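Local coordinates for (S)-ureidoglycine--glyoxylate transaminase (Bacillus subtilis, PDB 3ISL), which catalyses, with pyridoxal 5'-phosphate as cofactor, amino-group transfer from (S)-ureidoglycine to glyoxylate, giving oxalurate and glycine in purine catabolism, at residues Y65-D68 against R72-I75; L200-G205 against L273-E278; T245-Y248 against S252-E255. All blocks are in the same frame, centred on the assembly; numbering follows the deposited sequence.

Contact 1 of 3, residues Y65-D68 against R72-I75; sequences YPID and RAGI. With PLP (pyridoxal-5'-phosphate), chain C.
Ile67 has its CG1 branch wedged between its own backbone N and carbonyl carbon (chi1 70°), and this turn sends the branch across to the backbone of Ala73 and Gly74. The next torsion, 106°, is away from a staggered value, and it lays CD1 over the peptide joining the two helix residues: CD1 stands 3.5 Å from Gly74 N and 3.6 Å from Ala73 C. On the Ala73 side the methyl groups Ile67 CD1 and Ala73 CB meet at 3.9 Å. Gly74 offers only bare backbone, and Ile67 CG1 lies 3.6 Å from Gly74 CA; strand and helix come as near as 6.0 Å between the CA atoms of Ile67 and Gly74. The contact is van der Waals packing of a methyl on a peptide and a methyl, with no polar bond between the segments; Phe249 packs on both Ile67 and Ala73.

The helix does its polar work elsewhere. The backbone N of Arg72 donates to PLP O2P at 3.1 Å, and Arg72 NE reaches the same oxygen at 2.9 Å with a nearly straight N-H...O angle of 165°. A third bond runs from Arg72 NH2 to PLP O1P. The bend of the arginine chain at chi3 brings the edge of the guanidinium, not a face, to the phosphate, whose charge it probably balances. Thr70 and Ser71 of the same chain, and Thr267 of the second subunit, also bond the cofactor; this is the strand-turn-helix at the phosphate-binding site of a fold type I aminotransferase, the phosphate sitting by the N-terminal end of helix 71-82.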
ATOM      1  N   TYR A  65      -9.646   2.772  11.050  1.00 24.92           N
ATOM      2  CA  TYR A  65      -8.803   3.576  10.153  1.00 26.64           C
ATOM      3  C   TYR A  65      -8.097   2.630   9.261  1.00 26.71           C
ATOM      4  O   TYR A  65      -7.932   1.476   9.620  1.00 27.61           O
ATOM      5  CB  TYR A  65      -7.826   4.491  10.939  1.00 27.03           C
ATOM      6  CG  TYR A  65      -6.832   3.781  11.883  1.00 28.42           C
ATOM      7  CD1 TYR A  65      -7.103   3.644  13.254  1.00 29.05           C
ATOM      8  CD2 TYR A  65      -5.640   3.268  11.402  1.00 29.65           C
ATOM      9  CE1 TYR A  65      -6.174   3.010  14.137  1.00 28.55           C
ATOM     10  CE2 TYR A  65      -4.721   2.622  12.256  1.00 26.76           C
ATOM     11  CZ  TYR A  65      -5.008   2.497  13.601  1.00 29.19           C
ATOM     12  OH  TYR A  65      -4.083   1.873  14.392  1.00 29.78           O
ATOM     13  N   PRO A  66      -7.717   3.068   8.051  1.00 27.52           N
ATOM     14  CA  PRO A  66      -7.051   2.111   7.167  1.00 28.68           C
ATOM     15  C   PRO A  66      -5.516   2.056   7.377  1.00 29.94           C
ATOM     16  O   PRO A  66      -4.924   2.996   7.817  1.00 28.51           O
ATOM     17  CB  PRO A  66      -7.323   2.675   5.760  1.00 27.99           C
ATOM     18  CG  PRO A  66      -7.529   4.087   5.965  1.00 27.48           C
ATOM     19  CD  PRO A  66      -8.037   4.328   7.371  1.00 28.96           C
ATOM     20  N   ILE A  67      -4.898   0.952   7.032  1.00 32.24           N
ATOM     21  CA  ILE A  67      -3.450   0.971   6.941  1.00 35.40           C
ATOM     22  C   ILE A  67      -3.109   0.797   5.443  1.00 34.41           C
ATOM     23  O   ILE A  67      -3.919   0.270   4.640  1.00 34.22           O
ATOM     24  CB  ILE A  67      -2.722  -0.117   7.869  1.00 36.23           C
ATOM     25  CG1 ILE A  67      -2.951  -1.502   7.347  1.00 39.04           C
ATOM     26  CG2 ILE A  67      -3.072  -0.080   9.374  1.00 36.81           C
ATOM     27  CD1 ILE A  67      -1.645  -2.039   6.673  1.00 40.24           C
ATOM     28  N   ASP A  68      -1.901   1.196   5.068  1.00 35.06           N
ATOM     29  CA  ASP A  68      -1.596   1.339   3.658  1.00 34.43           C
ATOM     30  C   ASP A  68      -0.906   0.035   3.354  1.00 34.85           C
ATOM     31  O   ASP A  68       0.191  -0.222   3.831  1.00 37.63           O
ATOM     32  CB  ASP A  68      -0.684   2.564   3.450  1.00 34.68           C
ATOM     33  CG  ASP A  68      -1.408   3.889   3.652  1.00 36.34           C
ATOM     34  OD1 ASP A  68      -0.756   4.960   3.564  1.00 29.91           O
ATOM     35  OD2 ASP A  68      -2.637   3.840   3.950  1.00 41.73           O
ATOM     36  N   ARG A  72      -3.704  -8.180   3.751  1.00 25.68           N
ATOM     37  CA  ARG A  72      -2.888  -9.037   4.604  1.00 27.21           C
ATOM     38  C   ARG A  72      -1.718  -8.306   5.279  1.00 26.89           C
ATOM     39  O   ARG A  72      -1.171  -8.820   6.249  1.00 26.65           O
ATOM     40  CB  ARG A  72      -2.398 -10.294   3.857  1.00 28.33           C
ATOM     41  CG  ARG A  72      -1.184 -10.127   3.021  1.00 29.90           C
ATOM     42  CD  ARG A  72      -1.044 -11.418   2.165  1.00 34.74           C
ATOM     43  NE  ARG A  72      -2.177 -11.637   1.237  1.00 35.30           N
ATOM     44  CZ  ARG A  72      -2.399 -12.767   0.535  1.00 38.56           C
ATOM     45  NH1 ARG A  72      -1.610 -13.833   0.666  1.00 30.49           N
ATOM     46  NH2 ARG A  72      -3.443 -12.846  -0.299  1.00 40.47           N
ATOM     47  N   ALA A  73      -1.389  -7.100   4.804  1.00 26.05           N
ATOM     48  CA  ALA A  73      -0.527  -6.193   5.567  1.00 27.01           C
ATOM     49  C   ALA A  73      -1.352  -5.655   6.746  1.00 27.91           C
ATOM     50  O   ALA A  73      -0.795  -5.406   7.809  1.00 28.40           O
ATOM     51  CB  ALA A  73      -0.058  -5.044   4.689  1.00 25.47           C
ATOM     52  N   GLY A  74      -2.653  -5.420   6.529  1.00 25.41           N
ATOM     53  CA  GLY A  74      -3.527  -5.031   7.613  1.00 26.09           C
ATOM     54  C   GLY A  74      -3.576  -6.111   8.678  1.00 26.14           C
ATOM     55  O   GLY A  74      -3.494  -5.836   9.865  1.00 24.20           O
ATOM     56  N   ILE A  75      -3.758  -7.353   8.236  1.00 26.95           N
ATOM     57  CA  ILE A  75      -3.793  -8.479   9.147  1.00 26.16           C
ATOM     58  C   ILE A  75      -2.470  -8.617   9.921  1.00 26.63           C
ATOM     59  O   ILE A  75      -2.469  -8.803  11.136  1.00 25.55           O
ATOM     60  CB  ILE A  75      -4.067  -9.768   8.388  1.00 26.81           C
ATOM     61  CG1 ILE A  75      -5.476  -9.717   7.725  1.00 26.99           C
ATOM     62  CG2 ILE A  75      -3.833 -10.982   9.357  1.00 26.20           C
ATOM     63  CD1 ILE A  75      -5.792 -10.984   6.828  1.00 25.77           C
TER
HETATM   64  N1  PLP C 419      -7.881 -12.832   3.594  1.00 48.01           N
HETATM   65  C2  PLP C 419      -9.050 -13.401   2.904  1.00 54.08           C
HETATM   66  C2A PLP C 419     -10.104 -14.092   3.535  1.00 53.92           C
HETATM   67  C3  PLP C 419      -9.205 -13.307   1.515  1.00 55.09           C
HETATM   68  O3  PLP C 419     -10.299 -13.829   0.873  1.00 59.85           O
HETATM   69  C4  PLP C 419      -8.291 -12.657   0.716  1.00 54.47           C
HETATM   70  C4A PLP C 419      -8.539 -12.568  -0.839  1.00 50.93           C
HETATM   71  C5  PLP C 419      -7.177 -12.092   1.326  1.00 55.92           C
HETATM   72  C6  PLP C 419      -6.937 -12.172   2.735  1.00 57.10           C
HETATM   73  C5A PLP C 419      -6.186 -11.449   0.414  1.00 55.45           C
HETATM   74  O4P PLP C 419      -5.940 -10.180   0.802  1.00 57.94           O
HETATM   75  P   PLP C 419      -4.956  -9.444  -0.192  1.00 55.59           P
HETATM   76  O1P PLP C 419      -4.703 -10.249  -1.461  1.00 48.93           O
HETATM   77  O2P PLP C 419      -3.662  -9.183   0.819  1.00 47.17           O
HETATM   78  O3P PLP C 419      -5.579  -7.921  -0.533  1.00 53.58           O

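Contact 2 of 3, residues L200-G205 against L273-E278; sequences LSVPSG and LYALRE
Val202 and Pro203 press on one side of Ala275 where the loop that follows the cofactor-attachment residue Lys198 runs past helix 270-286, a loop-on-helix packing inside the fold type I core of the aminotransferase. The tight part is small and apolar. Val202 CG1, anti to the backbone N (chi1 167°), leads over the helix backbone and stops 3.9 Å from Leu276 N; the other branch, CG2, lies 3.7 Å from Ala275 O. Ala275 CB fits beside both loop residues, 4.1 Å from Val202 CG1 and equally far from Pro203 CD. The small alanine is consistent with the close approach of the main chains, 6.2 Å between the CA atoms of Val202 and Leu276. Val26 of helix 24-29 packs on Pro203 and Ala275 alike, closing the group.

Away from this patch the fit loosens. Leu276 CB is 4.6 Å from Val202 CG1, and Leu200, though its CB is directed at the helix, brings CD1 only to 4.7 Å from Leu276 CD1. Farther along, the loop leaves the helix at Ser204, whose hydroxyl bonds to the backbone O of Glu268 of the second subunit, and ends at the partly exposed Gly205, where the backbone angles would jam any CB against the carbonyl O of Ser204.

The charged pair Arg277 and Glu278 has partners in both chains: Arg277 NH2 pairs with Glu48 of the same chain, while Arg277 NH1 bonds to Arg5 O and Glu278 OE1 to Leu7 N, both of the second subunit. Between Arg277 and Glu278 themselves a salt bridge closes at 2.8 Å, Arg277 NH1 lying 24° out of the carboxylate plane on the syn side of Glu278 OE2.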
ATOM      1  N   LEU A 200     -16.307  -4.264  -0.995  1.00 20.65           N
ATOM      2  CA  LEU A 200     -16.206  -2.797  -1.026  1.00 22.65           C
ATOM      3  C   LEU A 200     -15.959  -2.181  -2.434  1.00 22.34           C
ATOM      4  O   LEU A 200     -16.234  -1.011  -2.670  1.00 22.61           O
ATOM      5  CB  LEU A 200     -15.114  -2.284  -0.005  1.00 21.49           C
ATOM      6  CG  LEU A 200     -15.436  -2.672   1.481  1.00 21.27           C
ATOM      7  CD1 LEU A 200     -14.379  -1.939   2.320  1.00 22.22           C
ATOM      8  CD2 LEU A 200     -16.898  -2.273   1.934  1.00 20.61           C
ATOM      9  N   SER A 201     -15.472  -2.987  -3.370  1.00 23.48           N
ATOM     10  CA  SER A 201     -15.235  -2.518  -4.747  1.00 22.30           C
ATOM     11  C   SER A 201     -14.408  -1.228  -4.740  1.00 21.36           C
ATOM     12  O   SER A 201     -14.724  -0.242  -5.428  1.00 19.00           O
ATOM     13  CB  SER A 201     -16.580  -2.310  -5.490  1.00 22.12           C
ATOM     14  OG  SER A 201     -17.035  -3.586  -5.879  1.00 24.77           O
ATOM     15  N   VAL A 202     -13.362  -1.250  -3.931  1.00 22.53           N
ATOM     16  CA  VAL A 202     -12.334  -0.206  -3.947  1.00 24.74           C
ATOM     17  C   VAL A 202     -11.014  -0.768  -4.427  1.00 25.71           C
ATOM     18  O   VAL A 202     -10.701  -1.861  -4.078  1.00 27.92           O
ATOM     19  CB  VAL A 202     -12.269   0.469  -2.550  1.00 24.69           C
ATOM     20  CG1 VAL A 202     -11.020   1.344  -2.353  1.00 21.31           C
ATOM     21  CG2 VAL A 202     -13.571   1.234  -2.344  1.00 21.79           C
ATOM     22  N   PRO A 203     -10.239  -0.024  -5.266  1.00 26.44           N
ATOM     23  CA  PRO A 203      -8.964  -0.628  -5.740  1.00 27.04           C
ATOM     24  C   PRO A 203      -8.184  -1.246  -4.589  1.00 27.83           C
ATOM     25  O   PRO A 203      -8.130  -0.645  -3.502  1.00 27.68           O
ATOM     26  CB  PRO A 203      -8.198   0.566  -6.321  1.00 25.86           C
ATOM     27  CG  PRO A 203      -9.312   1.385  -6.855  1.00 28.65           C
ATOM     28  CD  PRO A 203     -10.423   1.321  -5.792  1.00 24.44           C
ATOM     29  N   SER A 204      -7.573  -2.421  -4.840  1.00 30.33           N
ATOM     30  CA  SER A 204      -6.856  -3.168  -3.793  1.00 33.13           C
ATOM     31  C   SER A 204      -5.678  -2.324  -3.405  1.00 32.72           C
ATOM     32  O   SER A 204      -5.279  -1.459  -4.188  1.00 32.87           O
ATOM     33  CB  SER A 204      -6.393  -4.504  -4.330  1.00 32.83           C
ATOM     34  OG  SER A 204      -6.196  -4.276  -5.713  1.00 39.77           O
ATOM     35  N   GLY A 205      -5.115  -2.600  -2.241  1.00 33.00           N
ATOM     36  CA  GLY A 205      -4.029  -1.779  -1.723  1.00 34.92           C
ATOM     37  C   GLY A 205      -4.338  -0.889  -0.528  1.00 35.20           C
ATOM     38  O   GLY A 205      -3.556   0.018  -0.192  1.00 34.26           O
ATOM     39  N   LEU A 273      -6.941   6.772  -0.366  1.00 17.34           N
ATOM     40  CA  LEU A 273      -7.856   7.317   0.648  1.00 18.43           C
ATOM     41  C   LEU A 273      -9.094   7.982   0.049  1.00 17.83           C
ATOM     42  O   LEU A 273     -10.195   7.756   0.554  1.00 19.66           O
ATOM     43  CB  LEU A 273      -7.122   8.338   1.569  1.00 17.26           C
ATOM     44  CG  LEU A 273      -8.031   8.786   2.750  1.00 20.59           C
ATOM     45  CD1 LEU A 273      -8.386   7.619   3.612  1.00 20.96           C
ATOM     46  CD2 LEU A 273      -7.472   9.909   3.609  1.00 21.04           C
ATOM     47  N   TYR A 274      -8.927   8.768  -1.038  1.00 16.38           N
ATOM     48  CA  TYR A 274     -10.056   9.288  -1.786  1.00 15.45           C
ATOM     49  C   TYR A 274     -10.995   8.130  -2.130  1.00 16.23           C
ATOM     50  O   TYR A 274     -12.246   8.226  -1.932  1.00 14.24           O
ATOM     51  CB  TYR A 274      -9.627   9.974  -3.129  1.00 15.87           C
ATOM     52  CG  TYR A 274      -8.903  11.322  -3.034  1.00 17.74           C
ATOM     53  CD1 TYR A 274      -8.875  12.061  -1.843  1.00 16.44           C
ATOM     54  CD2 TYR A 274      -8.283  11.873  -4.176  1.00 20.52           C
ATOM     55  CE1 TYR A 274      -8.232  13.321  -1.792  1.00 13.31           C
ATOM     56  CE2 TYR A 274      -7.640  13.071  -4.139  1.00 13.54           C
ATOM     57  CZ  TYR A 274      -7.615  13.817  -2.946  1.00 15.24           C
ATOM     58  OH  TYR A 274      -6.921  15.055  -2.926  1.00 15.21           O
ATOM     59  N   ALA A 275     -10.382   7.080  -2.689  1.00 15.31           N
ATOM     60  CA  ALA A 275     -11.116   5.935  -3.198  1.00 15.49           C
ATOM     61  C   ALA A 275     -11.830   5.190  -2.065  1.00 14.71           C
ATOM     62  O   ALA A 275     -12.978   4.882  -2.189  1.00 15.57           O
ATOM     63  CB  ALA A 275     -10.217   5.016  -4.042  1.00 12.54           C
ATOM     64  N   LEU A 276     -11.177   4.989  -0.940  1.00 15.09           N
ATOM     65  CA  LEU A 276     -11.808   4.348   0.208  1.00 14.50           C
ATOM     66  C   LEU A 276     -12.990   5.172   0.755  1.00 14.64           C
ATOM     67  O   LEU A 276     -14.102   4.651   0.985  1.00 16.04           O
ATOM     68  CB  LEU A 276     -10.742   4.142   1.337  1.00 12.23           C
ATOM     69  CG  LEU A 276     -11.266   3.461   2.571  1.00 13.38           C
ATOM     70  CD1 LEU A 276     -11.897   2.002   2.257  1.00 11.33           C
ATOM     71  CD2 LEU A 276     -10.176   3.353   3.597  1.00 14.20           C
ATOM     72  N   ARG A 277     -12.721   6.440   1.024  1.00 15.89           N
ATOM     73  CA  ARG A 277     -13.776   7.383   1.397  1.00 17.12           C
ATOM     74  C   ARG A 277     -15.009   7.257   0.494  1.00 16.73           C
ATOM     75  O   ARG A 277     -16.141   7.004   0.973  1.00 15.79           O
ATOM     76  CB  ARG A 277     -13.174   8.793   1.372  1.00 17.48           C
ATOM     77  CG  ARG A 277     -13.967   9.938   2.153  1.00 19.79           C
ATOM     78  CD  ARG A 277     -15.017  10.555   1.276  1.00 22.78           C
ATOM     79  NE  ARG A 277     -15.628  11.707   1.944  1.00 22.53           N
ATOM     80  CZ  ARG A 277     -16.696  12.367   1.515  1.00 22.45           C
ATOM     81  NH1 ARG A 277     -17.260  12.027   0.350  1.00 23.24           N
ATOM     82  NH2 ARG A 277     -17.174  13.403   2.238  1.00 17.89           N
ATOM     83  N   GLU A 278     -14.811   7.367  -0.828  1.00 16.81           N
ATOM     84  CA  GLU A 278     -15.965   7.255  -1.711  1.00 17.76           C
ATOM     85  C   GLU A 278     -16.592   5.870  -1.701  1.00 16.14           C
ATOM     86  O   GLU A 278     -17.799   5.774  -1.734  1.00 16.72           O
ATOM     87  CB  GLU A 278     -15.683   7.716  -3.140  1.00 17.35           C
ATOM     88  CG  GLU A 278     -15.268   9.149  -3.250  1.00 22.02           C
ATOM     89  CD  GLU A 278     -16.382  10.159  -2.861  1.00 25.51           C
ATOM     90  OE1 GLU A 278     -16.890  10.907  -3.729  1.00 26.07           O
ATOM     91  OE2 GLU A 278     -16.707  10.233  -1.671  1.00 26.64           O
TER

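Contact 3 of 3, residues T245-Y248 against S252-E255; sequences TSNY and SQLE
Asn247 and Gln253 cross at about a right angle, their amide planes 70° apart, and meet through one hydrogen bond from Gln253 NE2 to Asn247 OD1. At 3.2 Å it is moderately long and somewhat bent. The donor stands well above the carbonyl plane of Asn247, 51° out of it, and so is not on a lone pair. Asn247 CG is anti to its backbone N (chi1 172°), which swings the amide toward the helix, while Gln253 extends beyond CG to meet it. The same NE2 also donates to Asp250 OD1, its stronger partner. With an alanine in place of Gln253, Asn247 OD1 and Asp250 OD1 would probably both lose a donor and the Asn247 amide would be freer to turn. Leu254 points its CD1 methyl at the backbone O of Tyr248, 3.3 Å away, whereas Tyr248 turns its CB away from this helix and its hydroxyl bonds to Asp68 O and to Thr70 N of the second subunit. The contact folds the connection after helix 213-220 back on helix 251-257, which lies against strand 63-68 through Leu254 on Tyr65, with Glu76 of the second subunit's helix 71-82 holding Ser246 OG and Tyr248 N.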
ATOM      1  N   THR A 245       7.814  -5.466  16.020  1.00 43.63           N
ATOM      2  CA  THR A 245       8.960  -5.724  15.101  1.00 43.15           C
ATOM      3  C   THR A 245       8.913  -4.898  13.784  1.00 43.12           C
ATOM      4  O   THR A 245       9.915  -4.279  13.367  1.00 43.27           O
ATOM      5  CB  THR A 245       9.118  -7.262  14.838  1.00 43.46           C
ATOM      6  OG1 THR A 245       9.223  -7.940  16.099  1.00 42.18           O
ATOM      7  CG2 THR A 245      10.343  -7.612  13.940  1.00 42.10           C
ATOM      8  N   SER A 246       7.738  -4.852  13.157  1.00 42.44           N
ATOM      9  CA  SER A 246       7.544  -3.960  12.015  1.00 42.14           C
ATOM     10  C   SER A 246       7.336  -2.490  12.466  1.00 42.11           C
ATOM     11  O   SER A 246       6.375  -2.176  13.192  1.00 42.23           O
ATOM     12  CB  SER A 246       6.366  -4.451  11.157  1.00 42.14           C
ATOM     13  OG  SER A 246       6.167  -3.618  10.034  1.00 39.07           O
ATOM     14  N   ASN A 247       8.258  -1.610  12.071  1.00 41.20           N
ATOM     15  CA  ASN A 247       8.021  -0.176  12.201  1.00 40.62           C
ATOM     16  C   ASN A 247       6.778   0.289  11.402  1.00 40.19           C
ATOM     17  O   ASN A 247       5.935   1.044  11.922  1.00 38.52           O
ATOM     18  CB  ASN A 247       9.263   0.633  11.763  1.00 40.44           C
ATOM     19  CG  ASN A 247       8.981   2.143  11.712  1.00 41.20           C
ATOM     20  OD1 ASN A 247       9.038   2.834  12.742  1.00 41.09           O
ATOM     21  ND2 ASN A 247       8.647   2.654  10.517  1.00 39.37           N
ATOM     22  N   TYR A 248       6.672  -0.167  10.138  1.00 39.65           N
ATOM     23  CA  TYR A 248       5.576   0.243   9.241  1.00 39.73           C
ATOM     24  C   TYR A 248       4.209  -0.272   9.748  1.00 40.00           C
ATOM     25  O   TYR A 248       3.210   0.466   9.700  1.00 41.04           O
ATOM     26  CB  TYR A 248       5.849  -0.235   7.809  1.00 39.05           C
ATOM     27  CG  TYR A 248       4.874   0.232   6.747  1.00 40.09           C
ATOM     28  CD1 TYR A 248       5.014   1.503   6.146  1.00 37.98           C
ATOM     29  CD2 TYR A 248       3.804  -0.601   6.340  1.00 39.61           C
ATOM     30  CE1 TYR A 248       4.154   1.915   5.145  1.00 39.88           C
ATOM     31  CE2 TYR A 248       2.918  -0.216   5.337  1.00 39.09           C
ATOM     32  CZ  TYR A 248       3.082   1.050   4.732  1.00 42.75           C
ATOM     33  OH  TYR A 248       2.196   1.455   3.716  1.00 40.87           O
ATOM     34  N   SER A 252       0.719   1.374  17.267  1.00 40.12           N
ATOM     35  CA  SER A 252       0.969   2.364  18.330  1.00 41.33           C
ATOM     36  C   SER A 252       1.438   3.713  17.774  1.00 42.23           C
ATOM     37  O   SER A 252       1.142   4.759  18.359  1.00 43.14           O
ATOM     38  CB  SER A 252       2.059   1.875  19.281  1.00 40.73           C
ATOM     39  OG  SER A 252       2.108   2.747  20.363  1.00 42.49           O
ATOM     40  N   GLN A 253       2.215   3.659  16.688  1.00 42.23           N
ATOM     41  CA  GLN A 253       2.590   4.842  15.934  1.00 43.47           C
ATOM     42  C   GLN A 253       1.467   5.209  14.984  1.00 43.85           C
ATOM     43  O   GLN A 253       1.188   6.404  14.817  1.00 44.69           O
ATOM     44  CB  GLN A 253       3.881   4.619  15.149  1.00 43.07           C
ATOM     45  CG  GLN A 253       5.059   4.239  16.057  1.00 42.49           C
ATOM     46  CD  GLN A 253       6.345   4.166  15.294  1.00 43.06           C
ATOM     47  OE1 GLN A 253       6.916   5.203  14.923  1.00 45.30           O
ATOM     48  NE2 GLN A 253       6.846   2.942  15.081  1.00 40.16           N
ATOM     49  N   LEU A 254       0.823   4.202  14.375  1.00 43.66           N
ATOM     50  CA  LEU A 254      -0.323   4.461  13.475  1.00 43.19           C
ATOM     51  C   LEU A 254      -1.534   5.123  14.189  1.00 43.58           C
ATOM     52  O   LEU A 254      -2.284   5.901  13.559  1.00 43.87           O
ATOM     53  CB  LEU A 254      -0.710   3.216  12.685  1.00 42.77           C
ATOM     54  CG  LEU A 254       0.313   3.094  11.552  1.00 43.85           C
ATOM     55  CD1 LEU A 254       0.404   1.704  10.971  1.00 42.95           C
ATOM     56  CD2 LEU A 254      -0.003   4.145  10.469  1.00 41.81           C
ATOM     57  N   GLU A 255      -1.700   4.864  15.497  1.00 42.61           N
ATOM     58  CA  GLU A 255      -2.752   5.564  16.225  1.00 42.03           C
ATOM     59  C   GLU A 255      -2.473   7.066  16.466  1.00 42.88           C
ATOM     60  O   GLU A 255      -3.416   7.873  16.450  1.00 42.77           O
ATOM     61  CB  GLU A 255      -3.300   4.798  17.429  1.00 41.07           C
ATOM     62  CG  GLU A 255      -2.376   4.165  18.425  1.00 39.63           C
ATOM     63  CD  GLU A 255      -3.162   3.318  19.437  1.00 34.43           C
ATOM     64  OE1 GLU A 255      -3.136   3.582  20.661  1.00 40.05           O
ATOM     65  OE2 GLU A 255      -3.854   2.395  18.997  1.00 31.89           O
TER

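Strand 63-68 joins the three sites. Its Pro66 touches contact 2, CG lying 3.6 Å from Leu276 CD2, and its Asp68 O lies 2.6 Å from Tyr248 OH of contact 3. Contact 1 is centred about 13 Å from contact 2 and about 11 Å from contact 3; contacts 2 and 3 do not touch: their centres are about 22 Å apart and their nearest atoms about 7 Å. Each relates differently to the cofactor: contact 1 grips one PLP through Arg72, contact 2 leaves the Val202 side chain about 9 Å from that of Lys198, the attachment lysine, not bonded to PLP here, and contact 3 puts the Tyr248 side chain about 5 Å from the dimer's other PLP. All border the second subunit.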